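Kinesin-like protein Nod (Drosophila melanogaster, PDB 3DC4) is a kinesin-family protein required for meiotic segregation of non-exchange chromosomes, its motor domain binding microtubules and hydrolysing ATP. Local coordinates at residues A[85-88]-A[89-93]; A[113-116]-A[117-121]; A[133-136]-A[137-141]; A[193-196]-A[197-201]; A[290-293]-A[294-298]. One frame throughout, in Å; residues are numbered along the deposited sequence.

Contact 1 of 5, residues A[85-88]-A[89-93]; sequences PLVD and KLLEG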
loop_
_atom_site.group_PDB
_atom_site.type_symbol
_atom_site.label_atom_id
_atom_site.label_comp_id
_atom_site.label_asym_id
_atom_site.label_seq_id
_atom_site.Cartn_x
_atom_site.Cartn_y
_atom_site.Cartn_z
ATOM N N PRO A 85 8.489 2.271 10.435
ATOM C CA PRO A 85 8.264 3.616 10.981
ATOM C C PRO A 85 6.782 3.986 11.079
ATOM O O PRO A 85 6.383 4.745 11.959
ATOM C CB PRO A 85 9.016 4.518 10.005
ATOM C CG PRO A 85 10.168 3.642 9.590
ATOM C CD PRO A 85 9.466 2.317 9.335
ATOM N N LEU A 86 5.970 3.446 10.176
ATOM C CA LEU A 86 4.539 3.736 10.177
ATOM C C LEU A 86 3.805 3.055 11.325
ATOM O O LEU A 86 2.738 3.505 11.738
ATOM C CB LEU A 86 3.906 3.298 8.858
ATOM C CG LEU A 86 4.399 3.991 7.588
ATOM C CD1 LEU A 86 3.677 3.400 6.387
ATOM C CD2 LEU A 86 4.154 5.498 7.680
ATOM N N VAL A 87 4.373 1.974 11.846
ATOM C CA VAL A 87 3.720 1.253 12.927
ATOM C C VAL A 87 3.458 2.152 14.127
ATOM O O VAL A 87 2.364 2.136 14.686
ATOM C CB VAL A 87 4.536 0.020 13.350
ATOM C CG1 VAL A 87 3.873 -0.670 14.540
ATOM C CG2 VAL A 87 4.624 -0.952 12.186
ATOM N N ASP A 88 4.448 2.940 14.530
ATOM C CA ASP A 88 4.231 3.833 15.662
ATOM C C ASP A 88 3.137 4.849 15.359
ATOM O O ASP A 88 2.314 5.158 16.221
ATOM C CB ASP A 88 5.514 4.569 16.046
ATOM C CG ASP A 88 6.386 3.757 16.975
ATOM O OD1 ASP A 88 5.829 2.925 17.730
ATOM O OD2 ASP A 88 7.619 3.956 16.959
ATOM N N LYS A 89 3.121 5.355 14.131
ATOM C CA LYS A 89 2.120 6.336 13.742
ATOM C C LYS A 89 0.726 5.717 13.853
ATOM O O LYS A 89 -0.196 6.333 14.392
ATOM C CB LYS A 89 2.382 6.823 12.310
ATOM C CG LYS A 89 3.810 7.335 12.057
ATOM C CD LYS A 89 4.218 8.452 13.019
ATOM C CE LYS A 89 5.631 8.950 12.731
ATOM N NZ LYS A 89 6.040 10.031 13.673
ATOM N N LEU A 90 0.580 4.498 13.347
ATOM C CA LEU A 90 -0.691 3.796 13.410
ATOM C C LEU A 90 -1.153 3.702 14.864
ATOM O O LEU A 90 -2.297 4.017 15.180
ATOM C CB LEU A 90 -0.539 2.387 12.840
ATOM C CG LEU A 90 -1.803 1.519 12.857
ATOM C CD1 LEU A 90 -2.826 2.041 11.861
ATOM C CD2 LEU A 90 -1.419 0.079 12.522
ATOM N N LEU A 91 -0.254 3.270 15.742
ATOM C CA LEU A 91 -0.574 3.128 17.155
ATOM C C LEU A 91 -0.899 4.469 17.809
ATOM O O LEU A 91 -1.655 4.527 18.775
ATOM C CB LEU A 91 0.580 2.442 17.893
ATOM C CG LEU A 91 0.631 0.909 17.830
ATOM C CD1 LEU A 91 0.522 0.422 16.402
ATOM C CD2 LEU A 91 1.928 0.432 18.463
ATOM N N GLU A 92 -0.336 5.548 17.274
ATOM C CA GLU A 92 -0.594 6.878 17.813
ATOM C C GLU A 92 -1.939 7.398 17.322
ATOM O O GLU A 92 -2.410 8.442 17.768
ATOM C CB GLU A 92 0.523 7.847 17.413
ATOM C CG GLU A 92 1.867 7.527 18.052
ATOM C CD GLU A 92 2.980 8.443 17.580
ATOM O OE1 GLU A 92 4.147 8.192 17.944
ATOM O OE2 GLU A 92 2.694 9.408 16.838
ATOM N N GLY A 93 -2.554 6.665 16.398
ATOM C CA GLY A 93 -3.854 7.066 15.889
ATOM C C GLY A 93 -3.898 7.642 14.487
ATOM O O GLY A 93 -4.967 8.027 14.017
#

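Contact 2 of 5, residues A[113-116]-A[117-121]; sequences GMTP and PGEIL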
loop_
_atom_site.group_PDB
_atom_site.type_symbol
_atom_site.label_atom_id
_atom_site.label_comp_id
_atom_site.label_asym_id
_atom_site.label_seq_id
_atom_site.Cartn_x
_atom_site.Cartn_y
_atom_site.Cartn_z
ATOM N N GLY A 113 3.004 -8.845 0.806
ATOM C CA GLY A 113 2.681 -10.031 1.590
ATOM C C GLY A 113 1.226 -10.446 1.495
ATOM O O GLY A 113 0.590 -10.751 2.500
ATOM N N MET A 114 0.712 -10.477 0.271
ATOM C CA MET A 114 -0.674 -10.835 0.008
ATOM C C MET A 114 -0.956 -12.333 0.022
ATOM O O MET A 114 -2.112 -12.750 0.067
ATOM C CB MET A 114 -1.100 -10.251 -1.337
ATOM C CG MET A 114 -1.105 -8.735 -1.369
ATOM S SD MET A 114 -2.269 -8.035 -0.173
ATOM C CE MET A 114 -3.828 -8.554 -0.871
ATOM N N THR A 115 0.099 -13.138 -0.016
ATOM C CA THR A 115 -0.044 -14.588 -0.005
ATOM C C THR A 115 -0.120 -15.088 1.436
ATOM O O THR A 115 0.586 -14.592 2.309
ATOM C CB THR A 115 1.151 -15.269 -0.709
ATOM O OG1 THR A 115 1.206 -14.840 -2.075
ATOM C CG2 THR A 115 1.007 -16.791 -0.671
ATOM N N PRO A 116 -0.990 -16.076 1.705
ATOM C CA PRO A 116 -1.132 -16.622 3.060
ATOM C C PRO A 116 0.225 -16.997 3.655
ATOM O O PRO A 116 0.945 -17.831 3.107
ATOM C CB PRO A 116 -2.039 -17.830 2.848
ATOM C CG PRO A 116 -2.932 -17.370 1.735
ATOM C CD PRO A 116 -1.959 -16.697 0.782
ATOM N N PRO A 117 0.587 -16.379 4.790
ATOM C CA PRO A 117 1.848 -16.601 5.503
ATOM C C PRO A 117 2.235 -18.069 5.676
ATOM O O PRO A 117 3.397 -18.434 5.494
ATOM C CB PRO A 117 1.608 -15.908 6.840
ATOM C CG PRO A 117 0.725 -14.772 6.460
ATOM C CD PRO A 117 -0.263 -15.432 5.533
ATOM N N GLY A 118 1.260 -18.900 6.034
ATOM C CA GLY A 118 1.522 -20.315 6.231
ATOM C C GLY A 118 2.283 -20.957 5.089
ATOM O O GLY A 118 3.206 -21.737 5.312
ATOM N N GLU A 119 1.901 -20.630 3.860
ATOM C CA GLU A 119 2.554 -21.188 2.681
ATOM C C GLU A 119 3.644 -20.273 2.126
ATOM O O GLU A 119 3.762 -20.103 0.913
ATOM C CB GLU A 119 1.509 -21.467 1.597
ATOM C CG GLU A 119 0.569 -20.302 1.329
ATOM C CD GLU A 119 -0.457 -20.609 0.255
ATOM O OE1 GLU A 119 -0.067 -20.738 -0.926
ATOM O OE2 GLU A 119 -1.657 -20.726 0.594
ATOM N N ILE A 120 4.443 -19.692 3.018
ATOM C CA ILE A 120 5.520 -18.788 2.618
ATOM C C ILE A 120 6.740 -18.960 3.518
ATOM O O ILE A 120 6.613 -18.983 4.738
ATOM C CB ILE A 120 5.071 -17.299 2.705
ATOM C CG1 ILE A 120 3.939 -17.028 1.717
ATOM C CG2 ILE A 120 6.246 -16.378 2.422
ATOM C CD1 ILE A 120 4.329 -17.240 0.269
ATOM N N LEU A 121 7.922 -19.076 2.923
ATOM C CA LEU A 121 9.134 -19.216 3.720
ATOM C C LEU A 121 9.386 -17.931 4.503
ATOM O O LEU A 121 9.131 -16.835 4.010
ATOM C CB LEU A 121 10.335 -19.529 2.825
ATOM C CG LEU A 121 10.672 -21.016 2.655
ATOM C CD1 LEU A 121 9.413 -21.837 2.470
ATOM C CD2 LEU A 121 11.610 -21.179 1.475
#

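Contact 3 of 5, residues A[133-136]-A[137-141]; sequences GDIF and ERVTA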
loop_
_atom_site.group_PDB
_atom_site.type_symbol
_atom_site.label_atom_id
_atom_site.label_comp_id
_atom_site.label_asym_id
_atom_site.label_seq_id
_atom_site.Cartn_x
_atom_site.Cartn_y
_atom_site.Cartn_z
ATOM N N GLY A 133 2.826 -8.357 13.026
ATOM C CA GLY A 133 3.672 -8.847 14.099
ATOM C C GLY A 133 4.116 -7.732 15.031
ATOM O O GLY A 133 4.002 -7.867 16.245
ATOM N N ASP A 134 4.613 -6.629 14.471
ATOM C CA ASP A 134 5.066 -5.505 15.289
ATOM C C ASP A 134 3.914 -4.769 15.970
ATOM O O ASP A 134 4.092 -4.168 17.030
ATOM C CB ASP A 134 5.894 -4.524 14.443
ATOM C CG ASP A 134 7.289 -5.056 14.128
ATOM O OD1 ASP A 134 7.988 -5.485 15.073
ATOM O OD2 ASP A 134 7.693 -5.043 12.943
ATOM N N ILE A 135 2.736 -4.810 15.357
ATOM C CA ILE A 135 1.561 -4.169 15.929
ATOM C C ILE A 135 1.171 -4.919 17.201
ATOM O O ILE A 135 0.952 -4.306 18.246
ATOM C CB ILE A 135 0.386 -4.188 14.934
ATOM C CG1 ILE A 135 0.674 -3.212 13.787
ATOM C CG2 ILE A 135 -0.919 -3.813 15.638
ATOM C CD1 ILE A 135 -0.309 -3.312 12.645
ATOM N N PHE A 136 1.100 -6.244 17.117
ATOM C CA PHE A 136 0.742 -7.050 18.280
ATOM C C PHE A 136 1.752 -6.836 19.400
ATOM O O PHE A 136 1.383 -6.619 20.555
ATOM C CB PHE A 136 0.708 -8.547 17.933
ATOM C CG PHE A 136 -0.505 -8.981 17.143
ATOM C CD1 PHE A 136 -1.754 -8.407 17.362
ATOM C CD2 PHE A 136 -0.404 -10.017 16.220
ATOM C CE1 PHE A 136 -2.881 -8.862 16.675
ATOM C CE2 PHE A 136 -1.526 -10.478 15.528
ATOM C CZ PHE A 136 -2.765 -9.901 15.757
ATOM N N GLU A 137 3.032 -6.898 19.050
ATOM C CA GLU A 137 4.096 -6.733 20.029
ATOM C C GLU A 137 3.988 -5.430 20.816
ATOM O O GLU A 137 4.073 -5.426 22.044
ATOM C CB GLU A 137 5.451 -6.810 19.327
ATOM C CG GLU A 137 6.639 -6.651 20.247
ATOM C CD GLU A 137 7.939 -6.969 19.545
ATOM O OE1 GLU A 137 8.097 -8.122 19.088
ATOM O OE2 GLU A 137 8.799 -6.067 19.445
ATOM N N ARG A 138 3.794 -4.325 20.108
ATOM C CA ARG A 138 3.685 -3.027 20.762
ATOM C C ARG A 138 2.386 -2.878 21.540
ATOM O O ARG A 138 2.336 -2.176 22.549
ATOM C CB ARG A 138 3.814 -1.913 19.729
ATOM C CG ARG A 138 5.149 -1.926 19.017
ATOM C CD ARG A 138 5.237 -0.810 18.006
ATOM N NE ARG A 138 6.520 -0.809 17.314
ATOM C CZ ARG A 138 6.855 0.065 16.374
ATOM N NH1 ARG A 138 6.000 1.010 16.012
ATOM N NH2 ARG A 138 8.042 -0.005 15.793
ATOM N N VAL A 139 1.331 -3.534 21.070
ATOM C CA VAL A 139 0.047 -3.479 21.756
ATOM C C VAL A 139 0.137 -4.261 23.062
ATOM O O VAL A 139 -0.446 -3.866 24.068
ATOM C CB VAL A 139 -1.088 -4.076 20.888
ATOM C CG1 VAL A 139 -2.325 -4.319 21.738
ATOM C CG2 VAL A 139 -1.426 -3.124 19.745
ATOM N N THR A 140 0.873 -5.370 23.041
ATOM C CA THR A 140 1.035 -6.204 24.229
ATOM C C THR A 140 2.012 -5.576 25.220
ATOM O O THR A 140 1.975 -5.877 26.415
ATOM C CB THR A 140 1.552 -7.613 23.866
ATOM O OG1 THR A 140 0.660 -8.228 22.928
ATOM C CG2 THR A 140 1.632 -8.488 25.115
ATOM N N ALA A 141 2.886 -4.708 24.719
ATOM C CA ALA A 141 3.877 -4.042 25.557
ATOM C C ALA A 141 3.303 -2.773 26.176
ATOM O O ALA A 141 3.825 -2.261 27.167
ATOM C CB ALA A 141 5.110 -3.703 24.734
#

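Contact 4 of 5, residues A[193-196]-A[197-201]; sequences ADLH and HILEL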
loop_
_atom_site.group_PDB
_atom_site.type_symbol
_atom_site.label_atom_id
_atom_site.label_comp_id
_atom_site.label_asym_id
_atom_site.label_seq_id
_atom_site.Cartn_x
_atom_site.Cartn_y
_atom_site.Cartn_z
ATOM N N ALA A 193 -1.987 -16.637 12.587
ATOM C CA ALA A 193 -2.907 -17.646 12.084
ATOM C C ALA A 193 -4.184 -16.983 11.577
ATOM O O ALA A 193 -4.706 -17.350 10.526
ATOM C CB ALA A 193 -3.240 -18.647 13.188
ATOM N N ASP A 194 -4.684 -16.004 12.324
ATOM C CA ASP A 194 -5.901 -15.310 11.928
ATOM C C ASP A 194 -5.691 -14.556 10.620
ATOM O O ASP A 194 -6.577 -14.517 9.766
ATOM C CB ASP A 194 -6.346 -14.343 13.029
ATOM C CG ASP A 194 -6.786 -15.063 14.291
ATOM O OD1 ASP A 194 -7.501 -16.077 14.165
ATOM O OD2 ASP A 194 -6.431 -14.617 15.398
ATOM N N LEU A 195 -4.513 -13.964 10.462
ATOM C CA LEU A 195 -4.200 -13.233 9.239
ATOM C C LEU A 195 -4.230 -14.230 8.093
ATOM O O LEU A 195 -4.761 -13.954 7.025
ATOM C CB LEU A 195 -2.813 -12.598 9.335
ATOM C CG LEU A 195 -2.259 -11.945 8.060
ATOM C CD1 LEU A 195 -3.188 -10.817 7.599
ATOM C CD2 LEU A 195 -0.866 -11.392 8.361
ATOM N N HIS A 196 -3.658 -15.401 8.331
ATOM C CA HIS A 196 -3.635 -16.434 7.311
ATOM C C HIS A 196 -5.062 -16.790 6.893
ATOM O O HIS A 196 -5.342 -16.967 5.708
ATOM C CB HIS A 196 -2.903 -17.668 7.838
ATOM C CG HIS A 196 -2.767 -18.760 6.828
ATOM N ND1 HIS A 196 -3.845 -19.491 6.374
ATOM C CD2 HIS A 196 -1.687 -19.234 6.163
ATOM C CE1 HIS A 196 -3.434 -20.366 5.475
ATOM N NE2 HIS A 196 -2.128 -20.232 5.327
ATOM N N HIS A 197 -5.968 -16.874 7.865
ATOM C CA HIS A 197 -7.360 -17.200 7.571
ATOM C C HIS A 197 -8.022 -16.161 6.670
ATOM O O HIS A 197 -8.610 -16.513 5.645
ATOM C CB HIS A 197 -8.159 -17.331 8.871
ATOM C CG HIS A 197 -9.637 -17.481 8.665
ATOM N ND1 HIS A 197 -10.190 -18.562 8.015
ATOM C CD2 HIS A 197 -10.673 -16.684 9.021
ATOM C CE1 HIS A 197 -11.505 -18.427 7.980
ATOM N NE2 HIS A 197 -11.823 -17.296 8.582
ATOM N N ILE A 198 -7.928 -14.884 7.045
ATOM C CA ILE A 198 -8.555 -13.833 6.249
ATOM C C ILE A 198 -7.964 -13.738 4.847
ATOM O O ILE A 198 -8.683 -13.460 3.885
ATOM C CB ILE A 198 -8.479 -12.431 6.945
ATOM C CG1 ILE A 198 -7.070 -11.841 6.849
ATOM C CG2 ILE A 198 -8.914 -12.546 8.393
ATOM C CD1 ILE A 198 -6.915 -10.810 5.731
ATOM N N LEU A 199 -6.661 -13.975 4.720
ATOM C CA LEU A 199 -6.026 -13.911 3.407
ATOM C C LEU A 199 -6.460 -15.082 2.537
ATOM O O LEU A 199 -6.697 -14.924 1.339
ATOM C CB LEU A 199 -4.502 -13.906 3.540
ATOM C CG LEU A 199 -3.891 -12.620 4.091
ATOM C CD1 LEU A 199 -2.380 -12.762 4.170
ATOM C CD2 LEU A 199 -4.275 -11.455 3.175
ATOM N N GLU A 200 -6.568 -16.255 3.151
ATOM C CA GLU A 200 -6.983 -17.452 2.434
ATOM C C GLU A 200 -8.452 -17.316 2.035
ATOM O O GLU A 200 -8.832 -17.605 0.897
ATOM C CB GLU A 200 -6.792 -18.687 3.320
ATOM C CG GLU A 200 -7.148 -20.006 2.655
ATOM C CD GLU A 200 -6.976 -21.190 3.593
ATOM O OE1 GLU A 200 -5.825 -21.465 4.002
ATOM O OE2 GLU A 200 -7.992 -21.844 3.928
ATOM N N LEU A 201 -9.273 -16.865 2.979
ATOM C CA LEU A 201 -10.697 -16.681 2.728
ATOM C C LEU A 201 -10.912 -15.659 1.622
ATOM O O LEU A 201 -11.667 -15.896 0.676
ATOM C CB LEU A 201 -11.399 -16.210 4.003
ATOM C CG LEU A 201 -12.872 -15.812 3.879
ATOM C CD1 LEU A 201 -13.716 -17.035 3.545
ATOM C CD2 LEU A 201 -13.336 -15.188 5.182
#

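Contact 5 of 5, residues A[290-293]-A[294-298]; sequences SVLT and TVLQA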
loop_
_atom_site.group_PDB
_atom_site.type_symbol
_atom_site.label_atom_id
_atom_site.label_comp_id
_atom_site.label_asym_id
_atom_site.label_seq_id
_atom_site.Cartn_x
_atom_site.Cartn_y
_atom_site.Cartn_z
ATOM N N SER A 290 -12.363 8.167 -8.233
ATOM C CA SER A 290 -12.116 6.736 -8.408
ATOM C C SER A 290 -12.538 5.966 -7.171
ATOM O O SER A 290 -12.638 6.528 -6.084
ATOM C CB SER A 290 -10.632 6.458 -8.662
ATOM O OG SER A 290 -9.886 6.602 -7.466
ATOM N N VAL A 291 -12.779 4.674 -7.343
ATOM C CA VAL A 291 -13.174 3.823 -6.235
ATOM C C VAL A 291 -12.051 3.739 -5.207
ATOM O O VAL A 291 -12.306 3.695 -4.007
ATOM C CB VAL A 291 -13.503 2.404 -6.716
ATOM C CG1 VAL A 291 -13.864 1.529 -5.530
ATOM C CG2 VAL A 291 -14.653 2.452 -7.714
ATOM N N LEU A 292 -10.809 3.717 -5.683
ATOM C CA LEU A 292 -9.655 3.634 -4.794
ATOM C C LEU A 292 -9.609 4.794 -3.800
ATOM O O LEU A 292 -9.446 4.583 -2.598
ATOM C CB LEU A 292 -8.361 3.613 -5.612
ATOM C CG LEU A 292 -7.052 3.365 -4.841
ATOM C CD1 LEU A 292 -7.140 2.058 -4.074
ATOM C CD2 LEU A 292 -5.896 3.335 -5.822
ATOM N N THR A 293 -9.757 6.017 -4.298
ATOM C CA THR A 293 -9.710 7.187 -3.430
ATOM C C THR A 293 -10.977 7.334 -2.590
ATOM O O THR A 293 -10.992 8.064 -1.600
ATOM C CB THR A 293 -9.455 8.483 -4.244
ATOM O OG1 THR A 293 -10.332 8.532 -5.377
ATOM C CG2 THR A 293 -8.007 8.531 -4.716
ATOM N N THR A 294 -12.038 6.642 -2.989
ATOM C CA THR A 294 -13.289 6.682 -2.248
ATOM C C THR A 294 -13.165 5.734 -1.053
ATOM O O THR A 294 -13.451 6.110 0.083
ATOM C CB THR A 294 -14.475 6.252 -3.141
ATOM O OG1 THR A 294 -14.655 7.218 -4.184
ATOM C CG2 THR A 294 -15.759 6.161 -2.329
ATOM N N VAL A 295 -12.712 4.510 -1.312
ATOM C CA VAL A 295 -12.534 3.524 -0.250
ATOM C C VAL A 295 -11.503 3.999 0.772
ATOM O O VAL A 295 -11.659 3.777 1.972
ATOM C CB VAL A 295 -12.080 2.170 -0.826
ATOM C CG1 VAL A 295 -11.770 1.198 0.309
ATOM C CG2 VAL A 295 -13.171 1.605 -1.724
ATOM N N LEU A 296 -10.454 4.666 0.300
ATOM C CA LEU A 296 -9.412 5.143 1.200
ATOM C C LEU A 296 -9.635 6.596 1.633
ATOM O O LEU A 296 -8.734 7.230 2.168
ATOM C CB LEU A 296 -8.038 5.005 0.523
ATOM C CG LEU A 296 -7.636 3.592 0.070
ATOM C CD1 LEU A 296 -6.310 3.645 -0.669
ATOM C CD2 LEU A 296 -7.539 2.664 1.283
ATOM N N GLN A 297 -10.838 7.115 1.418
ATOM C CA GLN A 297 -11.150 8.496 1.776
ATOM C C GLN A 297 -10.822 8.847 3.223
ATOM O O GLN A 297 -10.249 9.901 3.494
ATOM C CB GLN A 297 -12.625 8.784 1.520
ATOM C CG GLN A 297 -12.967 10.255 1.596
ATOM C CD GLN A 297 -14.430 10.506 1.349
ATOM O OE1 GLN A 297 -15.034 9.869 0.489
ATOM N NE2 GLN A 297 -15.010 11.439 2.097
ATOM N N ALA A 298 -11.191 7.965 4.148
ATOM C CA ALA A 298 -10.936 8.197 5.565
ATOM C C ALA A 298 -9.446 8.162 5.885
ATOM O O ALA A 298 -9.017 8.696 6.903
ATOM C CB ALA A 298 -11.673 7.157 6.409
#

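Contact 1 of 5, residues A[85-88]-A[89-93]
Leu90, Leu91 and Glu92 reach back one helical turn to Leu86, Val87 and Asp88 through successive i to i+4 backbone bonds, from Leu90 N to Leu86 O, 2.9 Å and nearly straight at an N-H...O angle of 166°, to Glu92 N to Asp88 O, of the same length but bent to 135°. Among the side chains, Val87 and Leu91 lie side by side and point the same way. A chi1 of 177° puts Val87 CG1 on the Leu91 side, where it meets Leu91 CD1 at 4.0 Å. The same CD1 also sits over the backbone, 3.0 Å from Val87 O. Glu92 sends CG along Asp88 O at 3.0 Å. Its carboxylate and that of Asp88 are like charges that do not touch. Asp88 instead uses OD1 in a salt bridge to Arg138. The helix ends at Gly93, whose positive phi closes a Schellman motif. In the kinesin motor domain this helix, 84-92, packs Val87, Leu90 and Leu91 against helix 127-141. Leu86 and Leu90 rest on Met237 of strand 234-241, and Leu86 also touches Tyr305 and Thr307 of strand 305-312.

Contact 2 of 5, residues A[113-116]-A[117-121]
Thr115 and Ile120 press together unusually closely, with Thr115 CG2 only 3.5 Å from Ile120 CD1. The two side chains cross at about a right angle. With CG2 trans to the backbone N, the Thr115 methyl is turned to Ile120. Ile120 also lays CG1 against Pro116 O at 3.4 Å. Between these residues the chain turns through two consecutive prolines. Pro116 O accepts a bond from Glu119 N at 3.1 Å. This bond is bent, with an N-H...O angle of 136°, and the donor stands above the carbonyl plane. The Glu119 side chain runs beside the Pro116 ring and points the same way. Its CG sits between the backbone N and the carbonyl carbon (chi1 49°), which brings OE2 to 3.7 Å from Pro116 CB. The stretch follows the P-loop helix 108-112, which ends in a Schellman motif at Gly113. Thr115 is about 7 Å from the bound ADP, measured from its side chain, and does not touch it. Pro116 and Pro117 pack on His196 of helix 192-204. Neither proline nitrogen can donate, so the bonds of the turn come from later residues: Glu119 N to Pro116 O, and weakly Ile120 N to Pro117 O. The Glu119 carboxylate meets carbon atoms here, the Pro116 ring and the Thr115 methyl.

Contact 3 of 5, residues A[133-136]-A[137-141]
The guanidinium of Arg138 lies beyond an extended chain that starts over Asp134 O, and this carbonyl stands oblique to the flat group. Arg138 CG is the atom that touches, 3.2 Å from Asp134 O. CG is swung beside the backbone N of Arg138, and the chain stays straight to NE (chi2 180°), carrying the charged end to helix 84-92. There NH1 forms a salt bridge with Asp88, while the arginine chain packs on Leu84, Val87 and Leu91. Asp134 gives OD2 to Tyr79 OH in a hydrogen bond. Its OD1 is 4.5 Å from Glu137 OE2, a like-charge pair. All this belongs to the last turns of helix 127-141 of the kinesin motor domain. Regular backbone bonds run through it, such as Glu137 N to Gly133 O at 3.1 Å. Phe136 O is gripped twice. Thr140 N meets it at 2.8 Å, nearly in line with the carbonyl, and Thr140 OG1 donates at 3.0 Å from above the carbonyl plane. On another side of the helix Ile135 and Val139 lie side by side, CG2 to CG2 at 4.2 Å.

Contact 4 of 5, residues A[193-196]-A[197-201]
His196 sets the edge of its ring against the carboxylate of Glu200, one turn further along the helix. Ring carbon CE1 is 3.0 Å from Glu200 OE1, which lies in the ring plane. The ring and carboxylate planes are 82° apart. The ring reaches this place because chi1 of His196, at -177°, swings CG to the side of the carbonyl carbon. The approach is through a carbon edge: ND1 is farther from OE1, at 3.7 Å. The other carboxylate oxygen of Glu200, OE2, is held in a salt bridge by Arg204. A negative carboxylate at this edge would probably favour a positive charge on the imidazole. The ring also lies against Pro116 of the loop after helix 108-112. An alanine at His196 is likely to leave Glu200 OE1 without its ring-edge neighbour and open a gap beside Pro116.

On the buried side, Leu195 and Leu199 cross obliquely, with Leu195 CG 4.0 Å from Leu199 CD1. Ile198 adds CG1, 4.1 Å from Leu195 CD1, and the same CG1 lies 3.1 Å from Leu195 O. Beneath them the backbone keeps its i to i+4 bonds, such as Leu199 N to Leu195 O at 3.0 Å. Leu195 goes on to Pro129 and Leu132 of helix 127-141, and Ile198 and Leu199 to Val224 of strand 220-229. The arrangement is that of an amphipathic helix, 192-204, packed on the central sheet of the kinesin motor domain, with a polar face bearing His197 and Glu200.

Contact 5 of 5, residues A[290-293]-A[294-298]
Thr294 turns its hydroxyl back to Ser290 O, with OG1 at 2.9 Å. Whether the proton goes there is not settled, since Tyr287 O is a second acceptor for it. A chi1 of -66° brings Thr294 OG1 back over the first turn. Thr294 N makes only weak bonds, to Ser290 O and Val291 O. The next bond is firm: Val295 N to Val291 O is 2.8 Å, with an N-H...O angle of 172°. Leu296 N follows to Leu292 O at 3.1 Å. Two apolar pairs bridge the same turn. Val291 CG1 meets Val295 CG2 at 3.9 Å, the side chains crossing at a slant. Leu292 and Leu296 run side by side, their CD1 atoms 3.8 Å apart.

Further out, Ser290 occupies the N-cap position of helix 291-295. Its OG donates to Thr293 OG1 at 2.9 Å, and Thr293 OG1 in turn bonds to Tyr287 O. A valine in place of Thr293 takes away the hydroxyl, and Ser290 OG would probably lose its acceptor and be free to turn, while Tyr287 O would keep Thr294 OG1. Glu162 OE1 takes the Val291 N-H at the helix start. Leu292 and Thr293 pack on Ile271 of helix 267-279, Leu296 on Val240 of strand 234-241, and Val291 on Ile159 of strand 151-160. A short, largely buried helix thus has its first turn tied by hydroxyls to the preceding loop, while its apolar side chains join it to the sheet and helix 267-279 of the kinesin motor domain.

In the fold
Contact 5 is buried, contacts 1 and 4 are partly buried, and contacts 2 and 3 lie at the surface. Contacts 1 and 3 belong to two helices that pack together, joined by a salt bridge and apolar packing. Contacts 2 and 4 also touch, with the proline turn against His196 and Leu199. Helix 127-141 reaches both pairs, since it also receives Leu195 and Leu199. Contact 5 packs on strand 234-241, as contact 1 does, but touches none of the others. Charged groups mark contacts 1, 3 and 4, prolines shape contact 2, and hydroxyls serve contact 5. Contact 2 lies nearest the bound ADP.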